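Local atomic coordinates of lyase/mutase (Burkholderia cenocepacia, PDB entry 4LSB), a protein that belongs to the phosphoenolpyruvate phosphomutase family of TIM-barrel lyases and mutases and carries a bound magnesium ion. Residues B[177-182]-B[208-213]; B[192-197]-B[238-243]; B[202-207]-B[229-234]. All coordinates share one frame; numbering follows the deposited sequence.

Three contacts sample the two layers of one TIM barrel, the outer helices and the strands within. Interaction 1 joins helix 175-187 to helix 201-211, and interaction 3 joins that same second helix to helix 228-233, so interactions 1 and 3 sit side by side, with centres about 12 Å apart. Interaction 2 lies inside, between strands 192-194 and 238-240, which flank strand 215-218; its centre is about 14 Å from that of interaction 1 and about 13 Å from that of interaction 3. Along the chain the segments of interaction 1 alternate with those of both others, while interaction 3 is nested within the loop closed by interaction 2. Two adjacent apolar helix seams thus lie outside a mixed polar and apolar barrel interior.

Interaction 1: B[177-182]-B[208-213]; sequences DTIARL and TRAVGA
In Ile179 the CG1 branch lies beside the backbone N (chi1 -78°), which leaves the CG2 methyl on the side of Ala210; in Val211 the CG1 branch takes the place opposite the backbone N (chi1 165°), and CG2 is left to meet Leu182. These residues join helices 175-187 and 201-211, consecutive helices in the outer layer of a TIM barrel, linked through strand 192-194. The touch is slight and wholly apolar. Ile179 CG2 rests on Ala210 CB at 3.7 Å, one methyl against another. One turn further along helix 175-187, and at the very next residue of the other helix, Leu182 CB meets Val211 CG2 at 4.0 Å, so it is the base of the leucine side chain, rather than its fork, that contacts the valine within this pair of segments. Leu182 and Val211 are buried and both also pack on Leu193 of the strand beneath, whereas Ile179 and Ala210 lie nearer the surface. Val207 of helix 201-211 touches both Ile179 and Leu182, extending the apolar seam. The second helix finishes here: Gly212 leaves helical geometry with a positive phi of 76°, while Val211 O accepts a hydrogen bond from Arg186 of the first helix. Elsewhere on helix 175-187, one turn apart, Asp177 and Arg181 form a salt bridge: Arg181 NE, with the acceptor close to its guanidinium plane, donates to Asp177 OD2 at 2.9 Å, on the syn side of that oxygen but well tilted out of the carboxylate plane.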
ATOM      1  N   ASP B 177      25.837 -27.502  -0.831  1.00 27.77           N
ATOM      2  CA  ASP B 177      25.890 -26.786  -2.124  1.00 27.57           C
ATOM      3  C   ASP B 177      25.635 -25.295  -1.901  1.00 27.36           C
ATOM      4  O   ASP B 177      26.266 -24.427  -2.508  1.00 25.36           O
ATOM      5  CB  ASP B 177      24.845 -27.277  -3.133  1.00 30.40           C
ATOM      6  CG  ASP B 177      25.090 -26.692  -4.568  1.00 30.93           C
ATOM      7  OD1 ASP B 177      26.137 -27.014  -5.134  1.00 31.48           O
ATOM      8  OD2 ASP B 177      24.253 -25.923  -5.129  1.00 33.18           O
ATOM      9  N   THR B 178      24.681 -25.024  -1.031  1.00 25.20           N
ATOM     10  CA  THR B 178      24.283 -23.663  -0.751  1.00 23.49           C
ATOM     11  C   THR B 178      25.472 -22.893  -0.167  1.00 22.33           C
ATOM     12  O   THR B 178      25.772 -21.800  -0.626  1.00 22.17           O
ATOM     13  CB  THR B 178      23.052 -23.650   0.131  1.00 22.81           C
ATOM     14  OG1 THR B 178      21.973 -24.337  -0.525  1.00 23.66           O
ATOM     15  CG2 THR B 178      22.617 -22.200   0.420  1.00 22.45           C
ATOM     16  N   ILE B 179      26.148 -23.448   0.844  1.00 22.79           N
ATOM     17  CA  ILE B 179      27.362 -22.804   1.398  1.00 22.02           C
ATOM     18  C   ILE B 179      28.425 -22.631   0.353  1.00 22.17           C
ATOM     19  O   ILE B 179      29.068 -21.591   0.295  1.00 22.90           O
ATOM     20  CB  ILE B 179      27.881 -23.527   2.670  1.00 22.68           C
ATOM     21  CG1 ILE B 179      27.014 -23.142   3.871  1.00 23.08           C
ATOM     22  CG2 ILE B 179      29.321 -23.226   3.008  1.00 22.09           C
ATOM     23  CD1 ILE B 179      27.105 -24.153   5.004  1.00 24.44           C
ATOM     24  N   ALA B 180      28.614 -23.627  -0.499  1.00 23.26           N
ATOM     25  CA  ALA B 180      29.696 -23.557  -1.474  1.00 23.72           C
ATOM     26  C   ALA B 180      29.432 -22.426  -2.436  1.00 23.09           C
ATOM     27  O   ALA B 180      30.323 -21.691  -2.793  1.00 22.94           O
ATOM     28  CB  ALA B 180      29.854 -24.864  -2.215  1.00 24.60           C
ATOM     29  N   ARG B 181      28.200 -22.301  -2.894  1.00 26.80           N
ATOM     30  CA  ARG B 181      27.815 -21.165  -3.775  1.00 23.89           C
ATOM     31  C   ARG B 181      28.094 -19.818  -3.098  1.00 22.92           C
ATOM     32  O   ARG B 181      28.698 -18.887  -3.689  1.00 23.52           O
ATOM     33  CB  ARG B 181      26.344 -21.290  -4.128  1.00 25.34           C
ATOM     34  CG  ARG B 181      26.073 -22.375  -5.186  1.00 26.82           C
ATOM     35  CD  ARG B 181      24.582 -22.512  -5.479  1.00 27.93           C
ATOM     36  NE  ARG B 181      24.392 -23.451  -6.590  1.00 29.66           N
ATOM     37  CZ  ARG B 181      24.503 -23.156  -7.883  1.00 31.81           C
ATOM     38  NH1 ARG B 181      24.764 -21.919  -8.288  1.00 33.27           N
ATOM     39  NH2 ARG B 181      24.324 -24.107  -8.789  1.00 31.84           N
ATOM     40  N   LEU B 182      27.673 -19.696  -1.841  1.00 20.77           N
ATOM     41  CA  LEU B 182      27.819 -18.420  -1.139  1.00 19.51           C
ATOM     42  C   LEU B 182      29.261 -18.086  -0.982  1.00 19.17           C
ATOM     43  O   LEU B 182      29.650 -16.944  -1.116  1.00 18.66           O
ATOM     44  CB  LEU B 182      27.152 -18.380   0.236  1.00 18.19           C
ATOM     45  CG  LEU B 182      25.641 -18.482   0.249  1.00 18.96           C
ATOM     46  CD1 LEU B 182      25.150 -18.436   1.694  1.00 18.86           C
ATOM     47  CD2 LEU B 182      24.998 -17.362  -0.539  1.00 19.66           C
ATOM     48  N   THR B 208      27.245 -18.846   8.566  1.00 15.78           N
ATOM     49  CA  THR B 208      27.995 -17.641   8.936  1.00 16.67           C
ATOM     50  C   THR B 208      29.465 -17.990   9.216  1.00 17.32           C
ATOM     51  O   THR B 208      30.384 -17.215   8.889  1.00 18.96           O
ATOM     52  CB  THR B 208      27.368 -16.945  10.163  1.00 17.02           C
ATOM     53  OG1 THR B 208      27.465 -17.787  11.325  1.00 16.89           O
ATOM     54  CG2 THR B 208      25.871 -16.658   9.944  1.00 17.18           C
ATOM     55  N   ARG B 209      29.699 -19.131   9.869  1.00 18.77           N
ATOM     56  CA  ARG B 209      31.091 -19.545  10.117  1.00 21.00           C
ATOM     57  C   ARG B 209      31.892 -19.774   8.823  1.00 21.31           C
ATOM     58  O   ARG B 209      33.049 -19.315   8.689  1.00 22.02           O
ATOM     59  CB  ARG B 209      31.145 -20.816  10.994  1.00 23.02           C
ATOM     60  CG  ARG B 209      32.463 -20.979  11.766  1.00 25.75           C
ATOM     61  CD  ARG B 209      32.453 -22.272  12.623  1.00 27.00           C
ATOM     62  NE  ARG B 209      32.389 -23.371  11.679  1.00 29.05           N
ATOM     63  CZ  ARG B 209      33.443 -23.907  11.068  1.00 31.80           C
ATOM     64  NH1 ARG B 209      34.692 -23.536  11.382  1.00 31.87           N
ATOM     65  NH2 ARG B 209      33.256 -24.861  10.177  1.00 34.46           N
ATOM     66  N   ALA B 210      31.307 -20.512   7.899  1.00 20.55           N
ATOM     67  CA  ALA B 210      31.960 -20.795   6.614  1.00 21.65           C
ATOM     68  C   ALA B 210      32.124 -19.558   5.723  1.00 20.55           C
ATOM     69  O   ALA B 210      33.089 -19.450   5.010  1.00 19.64           O
ATOM     70  CB  ALA B 210      31.179 -21.836   5.826  1.00 22.23           C
ATOM     71  N   VAL B 211      31.147 -18.673   5.715  1.00 20.30           N
ATOM     72  CA  VAL B 211      31.181 -17.508   4.837  1.00 19.30           C
ATOM     73  C   VAL B 211      32.094 -16.406   5.404  1.00 20.60           C
ATOM     74  O   VAL B 211      32.866 -15.816   4.662  1.00 19.83           O
ATOM     75  CB  VAL B 211      29.759 -17.019   4.583  1.00 19.65           C
ATOM     76  CG1 VAL B 211      29.751 -15.627   3.986  1.00 19.29           C
ATOM     77  CG2 VAL B 211      29.051 -17.951   3.675  1.00 19.66           C
ATOM     78  N   GLY B 212      32.014 -16.158   6.717  1.00 20.79           N
ATOM     79  CA  GLY B 212      32.830 -15.144   7.377  1.00 22.52           C
ATOM     80  C   GLY B 212      32.357 -13.698   7.113  1.00 21.63           C
ATOM     81  O   GLY B 212      32.118 -12.936   8.031  1.00 23.72           O
ATOM     82  N   ALA B 213      32.243 -13.334   5.849  1.00 21.10           N
ATOM     83  CA  ALA B 213      31.695 -12.036   5.424  1.00 19.30           C
ATOM     84  C   ALA B 213      30.231 -11.923   5.901  1.00 17.87           C
ATOM     85  O   ALA B 213      29.637 -12.919   6.297  1.00 19.34           O
ATOM     86  CB  ALA B 213      31.774 -11.959   3.909  1.00 18.56           C
TER

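Interaction 2: B[192-197]-B[238-243]; sequences VLYAPG and RVSVGG
The side chains of Val192 and Arg238 cross at about a right angle, the valine methyls set against the flat end of the arginine. Val192 CG1 stands over one face of the guanidinium, 3.8 Å above its plane and displaced toward the rim, while CG2 comes to 3.8 Å from Arg238 NH1. A bend at chi3 (77°) turns the otherwise extended arginine so that it offers this face, and its N-H groups are used elsewhere: NE bonds to Asn216, NH2 to Thr162 and NH1 to His26. The strands 192-194 and 238-240 are not neighbours in the parallel sheet of the TIM barrel; strand 215-218 runs between them, and the contact is made by side chains reaching past it in the buried interior. Tyr194, the next residue of its strand to face this way, carries its ring toward Ser240. There the Ser240 OG lies obliquely to the ring, 3.9 Å from Tyr194 OH and not directly bonded to it. A water fills the role of go-between, 3.2 Å from Tyr194 OH and 3.0 Å from Ser240 OG, with a weak third bond from Gly242 N. On one face of the tyrosine ring, Pro196 CD sits 3.7 Å above the plane, near the rim. Asn216 serves both ends of the contact, since its ND2 also bonds to Ser240 OG. The tyrosine side chain lies about 9 Å from the magnesium ion, which Ser58 and Glu97 help to bind. The chemistry is thus divided: the guanidinium can spend its polar edge on three partners while its face tolerates apolar valine, and the two hydroxyls are joined through a shared water.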
ATOM      1  N   VAL B 192      27.735  -9.150   0.816  1.00 16.13           N
ATOM      2  CA  VAL B 192      26.798  -9.733   1.772  1.00 15.37           C
ATOM      3  C   VAL B 192      26.252 -10.974   1.125  1.00 15.07           C
ATOM      4  O   VAL B 192      26.085 -11.007  -0.098  1.00 16.05           O
ATOM      5  CB  VAL B 192      25.639  -8.790   2.117  1.00 15.09           C
ATOM      6  CG1 VAL B 192      24.710  -9.447   3.135  1.00 15.49           C
ATOM      7  CG2 VAL B 192      26.146  -7.455   2.616  1.00 15.63           C
ATOM      8  N   LEU B 193      26.113 -12.040   1.900  1.00 14.89           N
ATOM      9  CA  LEU B 193      25.675 -13.324   1.348  1.00 15.41           C
ATOM     10  C   LEU B 193      24.313 -13.709   1.958  1.00 14.91           C
ATOM     11  O   LEU B 193      24.062 -13.497   3.113  1.00 13.98           O
ATOM     12  CB  LEU B 193      26.689 -14.453   1.624  1.00 15.37           C
ATOM     13  CG  LEU B 193      28.035 -14.379   0.908  1.00 15.59           C
ATOM     14  CD1 LEU B 193      27.886 -14.232  -0.606  1.00 15.81           C
ATOM     15  CD2 LEU B 193      28.847 -13.248   1.517  1.00 15.36           C
ATOM     16  N   TYR B 194      23.446 -14.302   1.161  1.00 15.16           N
ATOM     17  CA  TYR B 194      22.063 -14.533   1.616  1.00 16.21           C
ATOM     18  C   TYR B 194      21.480 -15.796   0.951  1.00 17.74           C
ATOM     19  O   TYR B 194      21.426 -15.867  -0.276  1.00 17.50           O
ATOM     20  CB  TYR B 194      21.242 -13.296   1.295  1.00 16.06           C
ATOM     21  CG  TYR B 194      19.696 -13.281   1.463  1.00 16.29           C
ATOM     22  CD1 TYR B 194      18.999 -14.147   2.293  1.00 17.18           C
ATOM     23  CD2 TYR B 194      18.965 -12.301   0.820  1.00 17.19           C
ATOM     24  CE1 TYR B 194      17.613 -14.066   2.420  1.00 17.09           C
ATOM     25  CE2 TYR B 194      17.605 -12.220   0.940  1.00 17.43           C
ATOM     26  CZ  TYR B 194      16.935 -13.109   1.745  1.00 18.06           C
ATOM     27  OH  TYR B 194      15.564 -12.949   1.826  1.00 16.48           O
ATOM     28  N   ALA B 195      21.060 -16.759   1.784  1.00 17.39           N
ATOM     29  CA  ALA B 195      20.334 -17.970   1.316  1.00 20.38           C
ATOM     30  C   ALA B 195      18.906 -18.028   1.887  1.00 19.76           C
ATOM     31  O   ALA B 195      18.712 -18.530   2.969  1.00 22.06           O
ATOM     32  CB  ALA B 195      21.096 -19.206   1.729  1.00 20.27           C
ATOM     33  N   PRO B 196      17.916 -17.502   1.166  1.00 20.51           N
ATOM     34  CA  PRO B 196      16.583 -17.494   1.732  1.00 19.67           C
ATOM     35  C   PRO B 196      16.048 -18.920   1.872  1.00 21.66           C
ATOM     36  O   PRO B 196      16.376 -19.794   1.066  1.00 21.16           O
ATOM     37  CB  PRO B 196      15.774 -16.658   0.748  1.00 20.12           C
ATOM     38  CG  PRO B 196      16.560 -16.671  -0.507  1.00 19.61           C
ATOM     39  CD  PRO B 196      17.963 -16.842  -0.149  1.00 19.88           C
ATOM     40  N   GLY B 197      15.285 -19.165   2.930  1.00 24.24           N
ATOM     41  CA  GLY B 197      14.843 -20.555   3.193  1.00 24.91           C
ATOM     42  C   GLY B 197      15.596 -21.351   4.227  1.00 27.24           C
ATOM     43  O   GLY B 197      15.037 -22.284   4.785  1.00 30.78           O
ATOM     44  N   ARG B 238      22.755  -9.216   9.249  1.00 15.65           N
ATOM     45  CA  ARG B 238      21.586  -8.479   8.732  1.00 14.49           C
ATOM     46  C   ARG B 238      20.373  -9.365   8.695  1.00 14.59           C
ATOM     47  O   ARG B 238      20.441 -10.495   8.270  1.00 13.41           O
ATOM     48  CB  ARG B 238      21.851  -7.957   7.328  1.00 14.76           C
ATOM     49  CG  ARG B 238      20.967  -6.780   6.932  1.00 14.55           C
ATOM     50  CD  ARG B 238      21.505  -6.139   5.646  1.00 14.85           C
ATOM     51  NE  ARG B 238      21.166  -6.940   4.483  1.00 15.73           N
ATOM     52  CZ  ARG B 238      21.697  -6.867   3.258  1.00 15.51           C
ATOM     53  NH1 ARG B 238      22.647  -6.047   2.953  1.00 16.79           N
ATOM     54  NH2 ARG B 238      21.196  -7.611   2.294  1.00 17.02           N
ATOM     55  N   VAL B 239      19.233  -8.823   9.109  1.00 14.07           N
ATOM     56  CA  VAL B 239      18.024  -9.571   9.098  1.00 14.05           C
ATOM     57  C   VAL B 239      16.952  -8.764   8.365  1.00 14.23           C
ATOM     58  O   VAL B 239      16.639  -7.633   8.712  1.00 13.37           O
ATOM     59  CB  VAL B 239      17.538  -9.856  10.530  1.00 14.62           C
ATOM     60  CG1 VAL B 239      16.300 -10.748  10.481  1.00 14.53           C
ATOM     61  CG2 VAL B 239      18.630 -10.523  11.333  1.00 14.37           C
ATOM     62  N   SER B 240      16.403  -9.379   7.334  1.00 15.34           N
ATOM     63  CA  SER B 240      15.354  -8.772   6.519  1.00 15.14           C
ATOM     64  C   SER B 240      14.020  -9.558   6.677  1.00 16.00           C
ATOM     65  O   SER B 240      13.954 -10.643   7.339  1.00 14.63           O
ATOM     66  CB  SER B 240      15.824  -8.793   5.042  1.00 15.77           C
ATOM     67  OG  SER B 240      15.866 -10.155   4.529  1.00 15.88           O
ATOM     68  N   VAL B 241      12.947  -9.036   6.059  1.00 15.55           N
ATOM     69  CA  VAL B 241      11.648  -9.678   6.178  1.00 15.20           C
ATOM     70  C   VAL B 241      10.880  -9.934   4.858  1.00 15.45           C
ATOM     71  O   VAL B 241       9.737 -10.374   4.892  1.00 14.68           O
ATOM     72  CB  VAL B 241      10.714  -8.927   7.160  1.00 15.57           C
ATOM     73  CG1 VAL B 241      11.340  -8.838   8.550  1.00 16.24           C
ATOM     74  CG2 VAL B 241      10.322  -7.560   6.625  1.00 15.35           C
ATOM     75  N   GLY B 242      11.508  -9.695   3.713  1.00 15.62           N
ATOM     76  CA  GLY B 242      10.882  -9.941   2.425  1.00 17.12           C
ATOM     77  C   GLY B 242       9.502  -9.278   2.395  1.00 16.40           C
ATOM     78  O   GLY B 242       9.368  -8.102   2.777  1.00 17.64           O
ATOM     79  N   GLY B 243       8.516 -10.025   1.930  1.00 17.12           N
ATOM     80  CA  GLY B 243       7.125  -9.484   1.821  1.00 16.67           C
ATOM     81  C   GLY B 243       6.309  -9.555   3.107  1.00 15.56           C
ATOM     82  O   GLY B 243       5.098  -9.343   3.060  1.00 14.95           O
TER
HETATM   83  O   HOH W   1      14.316 -10.053   2.017  1.00 12.78           O

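Interaction 3: B[202-207]-B[229-234]; sequences DEIAAV and DELAAL
Ile204 and Leu231 meet in the buried half of this contact, where the methyl ends Ile204 CD1 and Leu231 CD2 come within 3.9 Å and the two side chains cross obliquely. Leu231 does not point straight across from its backbone; its end makes the approach, with CG opposite the carbonyl carbon and beside the backbone N (chi1 -66°). The other branch of Ile204 is also occupied: CG2 lies 4.1 Å from Leu234 CB, and here the side chains are turned about a right angle to one another. The isoleucine thus spreads over two leucines, its longer arm on one and its short methyl on the base of the other. Beneath them, Val217 of strand 215-218 touches both Ile204 and Leu231, and Val236 adds a further apolar partner to Ile204. This is the layered build of a TIM barrel, in which helices 201-211 and 228-233 lie outside the parallel strand that connects them in the chain. Whereas this inner side is methyl-on-methyl packing, the partly exposed side pairs close backbones with a bridging water. Leu234, just after the end of its helix, is partly exposed although it has the largest share of the contact, and its CD2 reaches Ala205 CB at 4.0 Å. The backbones draw near here, Ala205 CA and Leu234 CA being 4.7 Å apart, and Ala205 CA comes to 3.7 Å from Leu234 O. No direct hydrogen bond joins the segments. Instead a water donates to Ala205 O at 2.9 Å and, weakly, to Leu234 O at 3.4 Å. Thr208 OG1 also lies within hydrogen-bonding distance of both carbonyl oxygens, and its single proton can serve them only by turns or by sharing.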
ATOM      1  N   ASP B 202      21.146 -24.117  13.720  1.00 24.20           N
ATOM      2  CA  ASP B 202      22.422 -24.810  13.498  1.00 26.23           C
ATOM      3  C   ASP B 202      22.883 -24.661  12.061  1.00 23.34           C
ATOM      4  O   ASP B 202      24.068 -24.510  11.831  1.00 22.49           O
ATOM      5  CB  ASP B 202      22.321 -26.313  13.824  1.00 31.82           C
ATOM      6  CG  ASP B 202      22.192 -26.594  15.336  1.00 35.90           C
ATOM      7  OD1 ASP B 202      22.556 -25.725  16.171  1.00 36.42           O
ATOM      8  OD2 ASP B 202      21.778 -27.726  15.672  1.00 41.96           O
ATOM      9  N   GLU B 203      21.949 -24.731  11.110  1.00 22.97           N
ATOM     10  CA  GLU B 203      22.282 -24.508   9.686  1.00 23.07           C
ATOM     11  C   GLU B 203      22.783 -23.059   9.448  1.00 19.68           C
ATOM     12  O   GLU B 203      23.802 -22.822   8.795  1.00 19.56           O
ATOM     13  CB  GLU B 203      21.102 -24.846   8.779  1.00 25.63           C
ATOM     14  CG  GLU B 203      20.748 -26.344   8.759  1.00 29.77           C
ATOM     15  CD  GLU B 203      19.969 -26.798   7.524  1.00 33.76           C
ATOM     16  OE1 GLU B 203      19.396 -25.969   6.811  1.00 33.59           O
ATOM     17  OE2 GLU B 203      19.914 -28.031   7.254  1.00 41.74           O
ATOM     18  N   ILE B 204      22.094 -22.094  10.032  1.00 18.22           N
ATOM     19  CA  ILE B 204      22.525 -20.683   9.943  1.00 16.84           C
ATOM     20  C   ILE B 204      23.926 -20.445  10.518  1.00 15.78           C
ATOM     21  O   ILE B 204      24.771 -19.763   9.919  1.00 15.26           O
ATOM     22  CB  ILE B 204      21.513 -19.756  10.675  1.00 17.30           C
ATOM     23  CG1 ILE B 204      20.198 -19.675   9.935  1.00 18.26           C
ATOM     24  CG2 ILE B 204      22.065 -18.354  10.834  1.00 17.51           C
ATOM     25  CD1 ILE B 204      19.085 -19.090  10.746  1.00 18.39           C
ATOM     26  N   ALA B 205      24.199 -20.979  11.699  1.00 16.12           N
ATOM     27  CA  ALA B 205      25.526 -20.793  12.286  1.00 17.03           C
ATOM     28  C   ALA B 205      26.644 -21.375  11.420  1.00 17.38           C
ATOM     29  O   ALA B 205      27.741 -20.863  11.375  1.00 18.28           O
ATOM     30  CB  ALA B 205      25.579 -21.384  13.659  1.00 18.69           C
ATOM     31  N   ALA B 206      26.364 -22.479  10.750  1.00 17.67           N
ATOM     32  CA  ALA B 206      27.324 -23.094   9.822  1.00 17.73           C
ATOM     33  C   ALA B 206      27.556 -22.225   8.593  1.00 17.19           C
ATOM     34  O   ALA B 206      28.654 -22.181   8.071  1.00 16.58           O
ATOM     35  CB  ALA B 206      26.830 -24.450   9.380  1.00 18.58           C
ATOM     36  N   VAL B 207      26.492 -21.646   8.086  1.00 16.29           N
ATOM     37  CA  VAL B 207      26.622 -20.629   7.005  1.00 16.55           C
ATOM     38  C   VAL B 207      27.518 -19.456   7.426  1.00 16.03           C
ATOM     39  O   VAL B 207      28.448 -19.132   6.713  1.00 15.80           O
ATOM     40  CB  VAL B 207      25.262 -20.071   6.532  1.00 15.98           C
ATOM     41  CG1 VAL B 207      25.473 -19.033   5.461  1.00 16.49           C
ATOM     42  CG2 VAL B 207      24.471 -21.198   5.925  1.00 16.66           C
ATOM     43  N   ASP B 229      18.473 -10.997  18.422  1.00 16.51           N
ATOM     44  CA  ASP B 229      19.525 -11.365  19.330  1.00 16.59           C
ATOM     45  C   ASP B 229      19.974 -12.817  19.103  1.00 16.55           C
ATOM     46  O   ASP B 229      21.181 -13.074  19.122  1.00 17.07           O
ATOM     47  CB  ASP B 229      19.072 -11.151  20.789  1.00 17.19           C
ATOM     48  CG  ASP B 229      20.081 -11.626  21.791  1.00 17.93           C
ATOM     49  OD1 ASP B 229      21.172 -11.080  21.790  1.00 17.98           O
ATOM     50  OD2 ASP B 229      19.772 -12.551  22.594  1.00 18.79           O
ATOM     51  N   GLU B 230      19.027 -13.751  18.883  1.00 17.35           N
ATOM     52  CA  GLU B 230      19.389 -15.144  18.585  1.00 17.73           C
ATOM     53  C   GLU B 230      20.185 -15.161  17.319  1.00 16.53           C
ATOM     54  O   GLU B 230      21.175 -15.840  17.218  1.00 16.18           O
ATOM     55  CB  GLU B 230      18.169 -16.083  18.474  1.00 19.33           C
ATOM     56  CG  GLU B 230      17.540 -16.384  19.834  1.00 20.93           C
ATOM     57  CD  GLU B 230      16.152 -17.022  19.761  1.00 23.84           C
ATOM     58  OE1 GLU B 230      15.275 -16.602  18.969  1.00 22.74           O
ATOM     59  OE2 GLU B 230      15.929 -17.964  20.534  1.00 27.10           O
ATOM     60  N   LEU B 231      19.750 -14.408  16.318  1.00 15.83           N
ATOM     61  CA  LEU B 231      20.472 -14.407  15.031  1.00 15.89           C
ATOM     62  C   LEU B 231      21.862 -13.809  15.174  1.00 14.95           C
ATOM     63  O   LEU B 231      22.821 -14.360  14.612  1.00 15.62           O
ATOM     64  CB  LEU B 231      19.633 -13.737  13.909  1.00 16.37           C
ATOM     65  CG  LEU B 231      18.369 -14.555  13.575  1.00 16.31           C
ATOM     66  CD1 LEU B 231      17.279 -13.737  12.943  1.00 16.76           C
ATOM     67  CD2 LEU B 231      18.733 -15.661  12.657  1.00 16.51           C
ATOM     68  N   ALA B 232      22.000 -12.748  15.964  1.00 16.06           N
ATOM     69  CA  ALA B 232      23.308 -12.186  16.214  1.00 16.92           C
ATOM     70  C   ALA B 232      24.252 -13.239  16.862  1.00 17.12           C
ATOM     71  O   ALA B 232      25.424 -13.338  16.503  1.00 17.91           O
ATOM     72  CB  ALA B 232      23.180 -10.927  17.090  1.00 17.33           C
ATOM     73  N   ALA B 233      23.725 -14.047  17.773  1.00 18.09           N
ATOM     74  CA  ALA B 233      24.510 -15.078  18.465  1.00 18.69           C
ATOM     75  C   ALA B 233      24.941 -16.207  17.515  1.00 19.29           C
ATOM     76  O   ALA B 233      25.942 -16.887  17.757  1.00 18.76           O
ATOM     77  CB  ALA B 233      23.703 -15.649  19.613  1.00 19.44           C
ATOM     78  N   LEU B 234      24.158 -16.409  16.443  1.00 18.60           N
ATOM     79  CA  LEU B 234      24.512 -17.339  15.366  1.00 18.97           C
ATOM     80  C   LEU B 234      25.471 -16.690  14.321  1.00 18.53           C
ATOM     81  O   LEU B 234      25.866 -17.311  13.339  1.00 19.05           O
ATOM     82  CB  LEU B 234      23.235 -17.841  14.714  1.00 18.41           C
ATOM     83  CG  LEU B 234      22.258 -18.531  15.648  1.00 18.65           C
ATOM     84  CD1 LEU B 234      20.906 -18.715  14.985  1.00 18.87           C
ATOM     85  CD2 LEU B 234      22.812 -19.881  16.081  1.00 18.36           C
TER
HETATM   86  O   HOH W   2      28.737 -19.181  13.449  1.00 23.11           O